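Local coordinates for anthrone oxidase-like protein (Streptomyces ambofaciens, PDB 5F9P) that probably acts as an oxygenase that cleaves a carbon-carbon bond to open ring B in atypical angucycline biosynthesis, at residues D121-T131 / V211-Y221; Q135-Q146 / A157-R165. All coordinates share one frame; numbering follows the deposited sequence.

Contact 1 of 2, residues D121-T131 / V211-Y221; sequences DYTVFTVFPVT and VVAGEPYSNTY
The Phe125 ring meets Tyr217 edge on: Tyr217 CD2 sits near the phenyl plane, 4.3 Å from Phe125 CE2, and CE2 in turn lies near the phenol plane. The amide N of Val127 stands over one face of Phe125, towards its rim. Two further groups reach the Tyr217 edge, Val127 CG1 and, in plane, Tyr221 OH. Phe125 CB touches the edge of the Tyr221 ring at CE2 (3.6 Å); Tyr221 CG is anti to its carbonyl carbon (chi1 -62°), which leads this ring along the sheet to Phe125. Elsewhere, Thr126 CG2 lies 3.4 Å above the plane of Phe128, offset towards its rim.

Antiparallel backbone pairing of Thr123, Phe125 and Val127 with Tyr221, Asn219 and Tyr217 fixes this register. Beyond it Pro129 O accepts from Ala213 N (2.9 Å), the donor well above the carbonyl plane. At the other end Thr220 OG1 donates to Tyr122 OH (2.8 Å) and accepts from Asp53 N.

Chemically, Phe125, Tyr217 and Tyr221 gather on the face turned to Leu13 and Leu15 of strand 10-17, beside Thr123 and Asn219; Thr126, Ser218 and Thr220 put hydroxyls on the other face, next to Val124.

Contact 2 of 2, residues Q135-Q146 / A157-R165; sequences QDEALDALGPGQ and AHVVLKGLR
Leu139 and Leu142 pack on Val160 where helix 135-142 covers strand 155-167, as expected of the split beta-alpha-beta unit of a dimeric alpha/beta-barrel domain. Helix and strand segments run nearly antiparallel, their axes 9.0 Å apart at closest approach.

Apolar contacts centre on the two Val160 methyls. CG1, anti to the backbone N (chi1 179°), meets Leu139 CD2 at 3.8 Å, while CG2 lies against the Leu142 CB and comes 3.7 Å from Gly143 CA, at the residue where the chain leaves the helix. The other Leu139 methyl, CD1, rests on the aliphatic part of Lys162, whose extended chain crosses Leu139 and Gln135 at about right angles.

Polar contacts gather at the helix end. Gln146 NE2 turns back to donate to Leu142 O (3.0 Å), on a carbonyl lone pair, and also bonds a glycerol probably left from crystallisation. The same carbonyl O lies at the edge of the His158 imidazole, in its plane, 3.2 Å from CE1. Ser176 OG pairs with His158 NE2, and at the other ring nitrogen a water joins strand to helix end: it donates to Gly143 O and lies 2.9 Å from His158 ND1.

In the fold
The centres of contacts 1 and 2 are about 11 Å apart, and both belong to the closed eight-stranded antiparallel barrel. Along the chain strand 122-130 comes first, followed by helix 135-142 and strand 155-167, and strand 217-228 closes the series, so contact 1 spans contact 2 in sequence. Strand 172-180 lies between 122-130 and 155-167 in the sheet. Contact 1 is strand to strand; contact 2 lays a helix on the sheet's outer surface. They touch directly: Phe128 CE1 meets Leu142 CD1 at 3.9 Å, and Ala138 CB packs on Val130 and Val211. Helix 135-142 thus packs against the outside of the barrel and touches both contacts.

Contact 1 of 2, residues D121-T131 / V211-Y221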
loop_
_atom_site.group_PDB
_atom_site.type_symbol
_atom_site.label_atom_id
_atom_site.label_comp_id
_atom_site.label_asym_id
_atom_site.label_seq_id
_atom_site.Cartn_x
_atom_site.Cartn_y
_atom_site.Cartn_z
ATOM N N ASP A 121 3.050 3.843 12.830
ATOM C CA ASP A 121 3.955 3.196 11.893
ATOM C C ASP A 121 4.440 4.171 10.833
ATOM O O ASP A 121 3.620 4.723 10.088
ATOM C CB ASP A 121 3.213 2.077 11.185
ATOM C CG ASP A 121 2.823 0.963 12.125
ATOM O OD1 ASP A 121 3.729 0.454 12.817
ATOM O OD2 ASP A 121 1.624 0.604 12.175
ATOM N N TYR A 122 5.754 4.377 10.747
ATOM C CA TYR A 122 6.327 5.020 9.561
ATOM C C TYR A 122 6.259 4.004 8.415
ATOM O O TYR A 122 6.853 2.922 8.487
ATOM C CB TYR A 122 7.761 5.505 9.794
ATOM C CG TYR A 122 8.263 6.424 8.693
ATOM C CD1 TYR A 122 7.865 7.753 8.647
ATOM C CD2 TYR A 122 9.106 5.955 7.682
ATOM C CE1 TYR A 122 8.295 8.601 7.643
ATOM C CE2 TYR A 122 9.542 6.800 6.672
ATOM C CZ TYR A 122 9.138 8.127 6.664
ATOM O OH TYR A 122 9.551 8.986 5.666
ATOM N N THR A 123 5.497 4.334 7.377
ATOM C CA THR A 123 5.126 3.337 6.380
ATOM C C THR A 123 5.864 3.569 5.081
ATOM O O THR A 123 5.894 4.688 4.550
ATOM C CB THR A 123 3.592 3.308 6.161
ATOM O OG1 THR A 123 2.952 2.900 7.381
ATOM C CG2 THR A 123 3.199 2.323 5.033
ATOM N N VAL A 124 6.460 2.500 4.573
ATOM C CA VAL A 124 7.328 2.579 3.399
ATOM C C VAL A 124 6.773 1.707 2.267
ATOM O O VAL A 124 6.492 0.526 2.460
ATOM C CB VAL A 124 8.771 2.156 3.775
ATOM C CG1 VAL A 124 9.709 2.223 2.564
ATOM C CG2 VAL A 124 9.282 3.033 4.901
ATOM N N PHE A 125 6.611 2.304 1.090
ATOM C CA PHE A 125 5.877 1.686 -0.011
ATOM C C PHE A 125 6.661 1.746 -1.326
ATOM O O PHE A 125 7.233 2.782 -1.671
ATOM C CB PHE A 125 4.532 2.408 -0.173
ATOM C CG PHE A 125 3.740 1.970 -1.360
ATOM C CD1 PHE A 125 3.061 0.765 -1.351
ATOM C CD2 PHE A 125 3.661 2.771 -2.486
ATOM C CE1 PHE A 125 2.322 0.366 -2.445
ATOM C CE2 PHE A 125 2.926 2.381 -3.573
ATOM C CZ PHE A 125 2.256 1.169 -3.560
ATOM N N THR A 126 6.687 0.627 -2.047
ATOM C CA THR A 126 7.261 0.573 -3.386
ATOM C C THR A 126 6.449 -0.369 -4.252
ATOM O O THR A 126 6.152 -1.494 -3.849
ATOM C CB THR A 126 8.729 0.065 -3.386
ATOM O OG1 THR A 126 9.534 0.907 -2.554
ATOM C CG2 THR A 126 9.296 0.087 -4.806
ATOM N N VAL A 127 6.092 0.090 -5.442
ATOM C CA VAL A 127 5.505 -0.797 -6.442
ATOM C C VAL A 127 6.540 -1.003 -7.535
ATOM O O VAL A 127 7.023 -0.026 -8.132
ATOM C CB VAL A 127 4.195 -0.234 -7.032
ATOM C CG1 VAL A 127 4.365 1.212 -7.427
ATOM C CG2 VAL A 127 3.746 -1.069 -8.233
ATOM N N PHE A 128 6.906 -2.266 -7.761
ATOM C CA PHE A 128 7.907 -2.621 -8.774
ATOM C C PHE A 128 7.226 -3.201 -9.999
ATOM O O PHE A 128 6.577 -4.251 -9.908
ATOM C CB PHE A 128 8.862 -3.712 -8.280
ATOM C CG PHE A 128 9.543 -3.422 -6.958
ATOM C CD1 PHE A 128 8.917 -3.710 -5.764
ATOM C CD2 PHE A 128 10.839 -2.936 -6.924
ATOM C CE1 PHE A 128 9.550 -3.477 -4.547
ATOM C CE2 PHE A 128 11.476 -2.702 -5.722
ATOM C CZ PHE A 128 10.833 -2.980 -4.525
ATOM N N PRO A 129 7.366 -2.537 -11.155
ATOM C CA PRO A 129 6.984 -3.252 -12.378
ATOM C C PRO A 129 8.044 -4.329 -12.615
ATOM O O PRO A 129 9.234 -4.048 -12.470
ATOM C CB PRO A 129 7.047 -2.165 -13.463
ATOM C CG PRO A 129 8.013 -1.168 -12.939
ATOM C CD PRO A 129 7.905 -1.196 -11.429
ATOM N N VAL A 130 7.622 -5.544 -12.941
ATOM C CA VAL A 130 8.567 -6.640 -13.166
ATOM C C VAL A 130 8.275 -7.344 -14.482
ATOM O O VAL A 130 7.205 -7.177 -15.067
ATOM C CB VAL A 130 8.494 -7.681 -12.030
ATOM C CG1 VAL A 130 8.900 -7.043 -10.687
ATOM C CG2 VAL A 130 7.103 -8.253 -11.954
ATOM N N THR A 131 9.236 -8.124 -14.955
ATOM C CA THR A 131 9.017 -8.926 -16.141
ATOM C C THR A 131 8.035 -10.009 -15.760
ATOM O O THR A 131 8.024 -10.470 -14.611
ATOM C CB THR A 131 10.319 -9.563 -16.650
ATOM O OG1 THR A 131 10.856 -10.412 -15.634
ATOM C CG2 THR A 131 11.348 -8.487 -17.001
ATOM N N VAL A 211 14.994 -8.212 -12.388
ATOM C CA VAL A 211 13.719 -8.416 -13.064
ATOM C C VAL A 211 12.792 -7.204 -13.053
ATOM O O VAL A 211 11.659 -7.302 -13.507
ATOM C CB VAL A 211 12.951 -9.653 -12.507
ATOM C CG1 VAL A 211 13.781 -10.930 -12.656
ATOM C CG2 VAL A 211 12.570 -9.432 -11.060
ATOM N N VAL A 212 13.270 -6.071 -12.543
ATOM C CA VAL A 212 12.526 -4.810 -12.643
ATOM C C VAL A 212 12.420 -4.355 -14.103
ATOM O O VAL A 212 13.419 -4.310 -14.821
ATOM C CB VAL A 212 13.185 -3.685 -11.800
ATOM C CG1 VAL A 212 12.610 -2.330 -12.172
ATOM C CG2 VAL A 212 12.998 -3.960 -10.303
ATOM N N ALA A 213 11.212 -4.007 -14.530
ATOM C CA ALA A 213 10.958 -3.697 -15.931
ATOM C C ALA A 213 10.392 -2.288 -16.097
ATOM O O ALA A 213 9.281 -2.109 -16.598
ATOM C CB ALA A 213 10.000 -4.715 -16.519
ATOM N N GLY A 214 11.141 -1.286 -15.669
ATOM C CA GLY A 214 10.621 0.073 -15.665
ATOM C C GLY A 214 10.949 0.757 -14.352
ATOM O O GLY A 214 11.541 0.137 -13.472
ATOM N N GLU A 215 10.575 2.025 -14.215
ATOM C CA GLU A 215 10.871 2.776 -13.003
ATOM C C GLU A 215 9.921 2.350 -11.886
ATOM O O GLU A 215 8.700 2.414 -12.043
ATOM C CB GLU A 215 10.772 4.296 -13.249
ATOM C CG GLU A 215 11.200 5.138 -12.021
ATOM C CD GLU A 215 11.184 6.658 -12.246
ATOM O OE1 GLU A 215 11.583 7.399 -11.310
ATOM O OE2 GLU A 215 10.776 7.116 -13.340
ATOM N N PRO A 216 10.474 1.874 -10.766
ATOM C CA PRO A 216 9.587 1.603 -9.626
ATOM C C PRO A 216 9.087 2.923 -9.038
ATOM O O PRO A 216 9.715 3.966 -9.265
ATOM C CB PRO A 216 10.502 0.883 -8.625
ATOM C CG PRO A 216 11.710 0.412 -9.455
ATOM C CD PRO A 216 11.862 1.444 -10.521
ATOM N N TYR A 217 7.966 2.889 -8.328
ATOM C CA TYR A 217 7.500 4.061 -7.595
ATOM C C TYR A 217 7.591 3.772 -6.106
ATOM O O TYR A 217 7.032 2.787 -5.612
ATOM C CB TYR A 217 6.058 4.457 -7.964
ATOM C CG TYR A 217 5.530 5.600 -7.094
ATOM C CD1 TYR A 217 5.675 6.925 -7.491
ATOM C CD2 TYR A 217 4.941 5.350 -5.861
ATOM C CE1 TYR A 217 5.222 7.961 -6.698
ATOM C CE2 TYR A 217 4.483 6.373 -5.057
ATOM C CZ TYR A 217 4.623 7.680 -5.485
ATOM O OH TYR A 217 4.176 8.711 -4.700
ATOM N N SER A 218 8.304 4.623 -5.381
ATOM C CA SER A 218 8.342 4.469 -3.940
ATOM C C SER A 218 7.958 5.767 -3.243
ATOM O O SER A 218 8.096 6.867 -3.804
ATOM C CB SER A 218 9.709 3.945 -3.478
ATOM O OG SER A 218 10.707 4.900 -3.716
ATOM N N ASN A 219 7.431 5.637 -2.035
ATOM C CA ASN A 219 7.099 6.807 -1.224
ATOM C C ASN A 219 6.945 6.339 0.209
ATOM O O ASN A 219 6.899 5.128 0.470
ATOM C CB ASN A 219 5.833 7.518 -1.741
ATOM C CG ASN A 219 5.684 8.965 -1.196
ATOM O OD1 ASN A 219 6.587 9.496 -0.547
ATOM N ND2 ASN A 219 4.541 9.593 -1.474
ATOM N N THR A 220 6.899 7.283 1.139
ATOM C CA THR A 220 6.718 6.945 2.541
ATOM C C THR A 220 5.461 7.656 3.008
ATOM O O THR A 220 5.041 8.628 2.385
ATOM C CB THR A 220 7.916 7.388 3.389
ATOM O OG1 THR A 220 8.124 8.794 3.208
ATOM C CG2 THR A 220 9.189 6.632 2.963
ATOM N N TYR A 221 4.858 7.181 4.092
ATOM C CA TYR A 221 3.525 7.663 4.474
ATOM C C TYR A 221 3.323 7.657 5.976
ATOM O O TYR A 221 3.955 6.886 6.698
ATOM C CB TYR A 221 2.429 6.765 3.878
ATOM C CG TYR A 221 2.391 6.715 2.378
ATOM C CD1 TYR A 221 1.666 7.652 1.646
ATOM C CD2 TYR A 221 3.088 5.735 1.684
ATOM C CE1 TYR A 221 1.645 7.606 0.261
ATOM C CE2 TYR A 221 3.079 5.683 0.298
ATOM C CZ TYR A 221 2.355 6.611 -0.409
ATOM O OH TYR A 221 2.346 6.556 -1.792
#

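Contact 2 of 2, residues Q135-Q146 / A157-R165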
loop_
_atom_site.group_PDB
_atom_site.type_symbol
_atom_site.label_atom_id
_atom_site.label_comp_id
_atom_site.label_asym_id
_atom_site.label_seq_id
_atom_site.Cartn_x
_atom_site.Cartn_y
_atom_site.Cartn_z
ATOM N N GLN A 135 8.354 -12.423 -12.282
ATOM C CA GLN A 135 7.477 -12.075 -11.166
ATOM C C GLN A 135 7.655 -12.952 -9.916
ATOM O O GLN A 135 7.775 -12.428 -8.793
ATOM C CB GLN A 135 6.004 -12.050 -11.591
ATOM C CG GLN A 135 5.098 -11.473 -10.507
ATOM C CD GLN A 135 3.641 -11.375 -10.923
ATOM O OE1 GLN A 135 3.031 -10.308 -10.834
ATOM N NE2 GLN A 135 3.065 -12.492 -11.341
ATOM N N ASP A 136 7.679 -14.273 -10.093
ATOM C CA ASP A 136 7.805 -15.173 -8.946
ATOM C C ASP A 136 9.146 -14.996 -8.256
ATOM O O ASP A 136 9.262 -15.118 -7.037
ATOM C CB ASP A 136 7.635 -16.634 -9.354
ATOM C CG ASP A 136 6.213 -16.975 -9.719
ATOM O OD1 ASP A 136 5.278 -16.324 -9.201
ATOM O OD2 ASP A 136 6.032 -17.905 -10.532
ATOM N N GLU A 137 10.164 -14.716 -9.051
ATOM C CA GLU A 137 11.484 -14.449 -8.518
ATOM C C GLU A 137 11.443 -13.212 -7.605
ATOM O O GLU A 137 11.954 -13.227 -6.482
ATOM C CB GLU A 137 12.457 -14.242 -9.683
ATOM C CG GLU A 137 13.820 -13.696 -9.292
ATOM C CD GLU A 137 14.691 -14.725 -8.598
ATOM O OE1 GLU A 137 14.192 -15.842 -8.317
ATOM O OE2 GLU A 137 15.876 -14.415 -8.348
ATOM N N ALA A 138 10.834 -12.141 -8.098
ATOM C CA ALA A 138 10.683 -10.913 -7.321
ATOM C C ALA A 138 9.968 -11.167 -5.993
ATOM O O ALA A 138 10.375 -10.664 -4.954
ATOM C CB ALA A 138 9.919 -9.866 -8.134
ATOM N N LEU A 139 8.883 -11.932 -6.048
ATOM C CA LEU A 139 8.090 -12.221 -4.864
ATOM C C LEU A 139 8.897 -13.016 -3.847
ATOM O O LEU A 139 8.856 -12.747 -2.648
ATOM C CB LEU A 139 6.838 -13.006 -5.258
ATOM C CG LEU A 139 5.773 -12.241 -6.041
ATOM C CD1 LEU A 139 4.691 -13.199 -6.544
ATOM C CD2 LEU A 139 5.161 -11.171 -5.140
ATOM N N ASP A 140 9.619 -14.021 -4.330
ATOM C CA ASP A 140 10.457 -14.815 -3.447
ATOM C C ASP A 140 11.555 -13.973 -2.814
ATOM O O ASP A 140 11.808 -14.078 -1.617
ATOM C CB ASP A 140 11.072 -15.997 -4.184
ATOM C CG ASP A 140 11.719 -16.973 -3.239
ATOM O OD1 ASP A 140 10.968 -17.686 -2.529
ATOM O OD2 ASP A 140 12.966 -17.018 -3.189
ATOM N N ALA A 141 12.200 -13.132 -3.618
ATOM C CA ALA A 141 13.277 -12.280 -3.120
ATOM C C ALA A 141 12.803 -11.295 -2.060
ATOM O O ALA A 141 13.491 -11.095 -1.048
ATOM C CB ALA A 141 13.961 -11.518 -4.271
ATOM N N LEU A 142 11.650 -10.670 -2.305
ATOM C CA LEU A 142 11.133 -9.619 -1.409
ATOM C C LEU A 142 10.615 -10.195 -0.109
ATOM O O LEU A 142 10.761 -9.581 0.941
ATOM C CB LEU A 142 10.010 -8.814 -2.082
ATOM C CG LEU A 142 10.425 -7.807 -3.146
ATOM C CD1 LEU A 142 9.210 -7.341 -3.922
ATOM C CD2 LEU A 142 11.147 -6.630 -2.481
ATOM N N GLY A 143 10.001 -11.376 -0.188
ATOM C CA GLY A 143 9.365 -11.983 0.962
ATOM C C GLY A 143 10.349 -12.830 1.746
ATOM O O GLY A 143 11.088 -12.305 2.585
ATOM N N PRO A 144 10.362 -14.146 1.481
ATOM C CA PRO A 144 11.281 -15.075 2.166
ATOM C C PRO A 144 12.727 -14.608 2.064
ATOM O O PRO A 144 13.502 -14.792 2.997
ATOM C CB PRO A 144 11.095 -16.388 1.397
ATOM C CG PRO A 144 9.725 -16.292 0.794
ATOM C CD PRO A 144 9.491 -14.830 0.504
ATOM N N GLY A 145 13.083 -13.997 0.939
ATOM C CA GLY A 145 14.437 -13.504 0.731
ATOM C C GLY A 145 14.894 -12.467 1.745
ATOM O O GLY A 145 16.101 -12.278 1.958
ATOM N N GLN A 146 13.938 -11.790 2.378
ATOM C CA GLN A 146 14.269 -10.736 3.331
ATOM C C GLN A 146 13.919 -11.059 4.791
ATOM O O GLN A 146 13.559 -10.177 5.575
ATOM C CB GLN A 146 13.639 -9.414 2.897
ATOM C CG GLN A 146 14.099 -8.980 1.506
ATOM C CD GLN A 146 13.812 -7.519 1.230
ATOM O OE1 GLN A 146 14.723 -6.693 1.209
ATOM N NE2 GLN A 146 12.546 -7.197 1.001
ATOM N N ALA A 157 7.376 -4.593 10.465
ATOM C CA ALA A 157 6.647 -5.569 9.651
ATOM C C ALA A 157 6.814 -5.348 8.154
ATOM O O ALA A 157 7.169 -4.244 7.704
ATOM C CB ALA A 157 5.140 -5.570 10.027
ATOM N N HIS A 158 6.565 -6.404 7.388
ATOM C CA HIS A 158 6.686 -6.344 5.931
ATOM C C HIS A 158 5.594 -7.166 5.279
ATOM O O HIS A 158 5.416 -8.352 5.597
ATOM C CB HIS A 158 8.053 -6.861 5.449
ATOM C CG HIS A 158 8.315 -6.606 3.990
ATOM N ND1 HIS A 158 9.077 -7.451 3.207
ATOM C CD2 HIS A 158 7.927 -5.593 3.178
ATOM C CE1 HIS A 158 9.151 -6.966 1.978
ATOM N NE2 HIS A 158 8.462 -5.841 1.932
ATOM N N VAL A 159 4.866 -6.527 4.371
ATOM C CA VAL A 159 3.870 -7.199 3.546
ATOM C C VAL A 159 4.327 -7.188 2.090
ATOM O O VAL A 159 4.727 -6.136 1.568
ATOM C CB VAL A 159 2.499 -6.476 3.627
ATOM C CG1 VAL A 159 1.471 -7.205 2.773
ATOM C CG2 VAL A 159 2.026 -6.364 5.091
ATOM N N VAL A 160 4.273 -8.341 1.432
ATOM C CA VAL A 160 4.598 -8.404 0.005
ATOM C C VAL A 160 3.342 -8.776 -0.741
ATOM O O VAL A 160 2.720 -9.790 -0.441
ATOM C CB VAL A 160 5.706 -9.451 -0.299
ATOM C CG1 VAL A 160 6.002 -9.521 -1.802
ATOM C CG2 VAL A 160 6.979 -9.132 0.490
ATOM N N LEU A 161 2.957 -7.956 -1.708
ATOM C CA LEU A 161 1.763 -8.230 -2.494
ATOM C C LEU A 161 2.105 -8.572 -3.935
ATOM O O LEU A 161 3.008 -7.973 -4.541
ATOM C CB LEU A 161 0.823 -7.025 -2.479
ATOM C CG LEU A 161 0.509 -6.397 -1.120
ATOM C CD1 LEU A 161 -0.341 -5.138 -1.300
ATOM C CD2 LEU A 161 -0.229 -7.397 -0.286
ATOM N N LYS A 162 1.363 -9.531 -4.483
ATOM C CA LYS A 162 1.445 -9.881 -5.896
ATOM C C LYS A 162 0.360 -9.147 -6.657
ATOM O O LYS A 162 -0.823 -9.288 -6.346
ATOM C CB LYS A 162 1.240 -11.385 -6.080
ATOM C CG LYS A 162 1.233 -11.825 -7.544
ATOM C CD LYS A 162 0.861 -13.306 -7.692
ATOM C CE LYS A 162 0.910 -13.735 -9.159
ATOM N NZ LYS A 162 0.553 -15.176 -9.353
ATOM N N GLY A 163 0.756 -8.373 -7.657
ATOM C CA GLY A 163 -0.193 -7.635 -8.455
ATOM C C GLY A 163 -1.002 -8.579 -9.326
ATOM O O GLY A 163 -0.427 -9.412 -10.034
ATOM N N LEU A 164 -2.330 -8.447 -9.263
ATOM C CA LEU A 164 -3.258 -9.250 -10.078
ATOM C C LEU A 164 -3.665 -8.544 -11.373
ATOM O O LEU A 164 -3.662 -9.139 -12.452
ATOM C CB LEU A 164 -4.513 -9.591 -9.268
ATOM C CG LEU A 164 -4.244 -10.510 -8.081
ATOM C CD1 LEU A 164 -5.547 -11.009 -7.469
ATOM C CD2 LEU A 164 -3.357 -11.674 -8.526
ATOM N N ARG A 165 -4.011 -7.267 -11.250
ATOM C CA ARG A 165 -4.446 -6.453 -12.375
ATOM C C ARG A 165 -4.594 -5.032 -11.847
ATOM O O ARG A 165 -4.613 -4.823 -10.637
ATOM C CB ARG A 165 -5.779 -6.974 -12.924
ATOM C CG ARG A 165 -6.929 -6.850 -11.952
ATOM C CD ARG A 165 -8.140 -7.655 -12.415
ATOM N NE ARG A 165 -7.902 -9.092 -12.335
ATOM C CZ ARG A 165 -8.051 -9.820 -11.230
ATOM N NH1 ARG A 165 -8.440 -9.249 -10.095
ATOM N NH2 ARG A 165 -7.801 -11.123 -11.257
HETATM O O HOH W 1 10.110 -9.982 4.065
#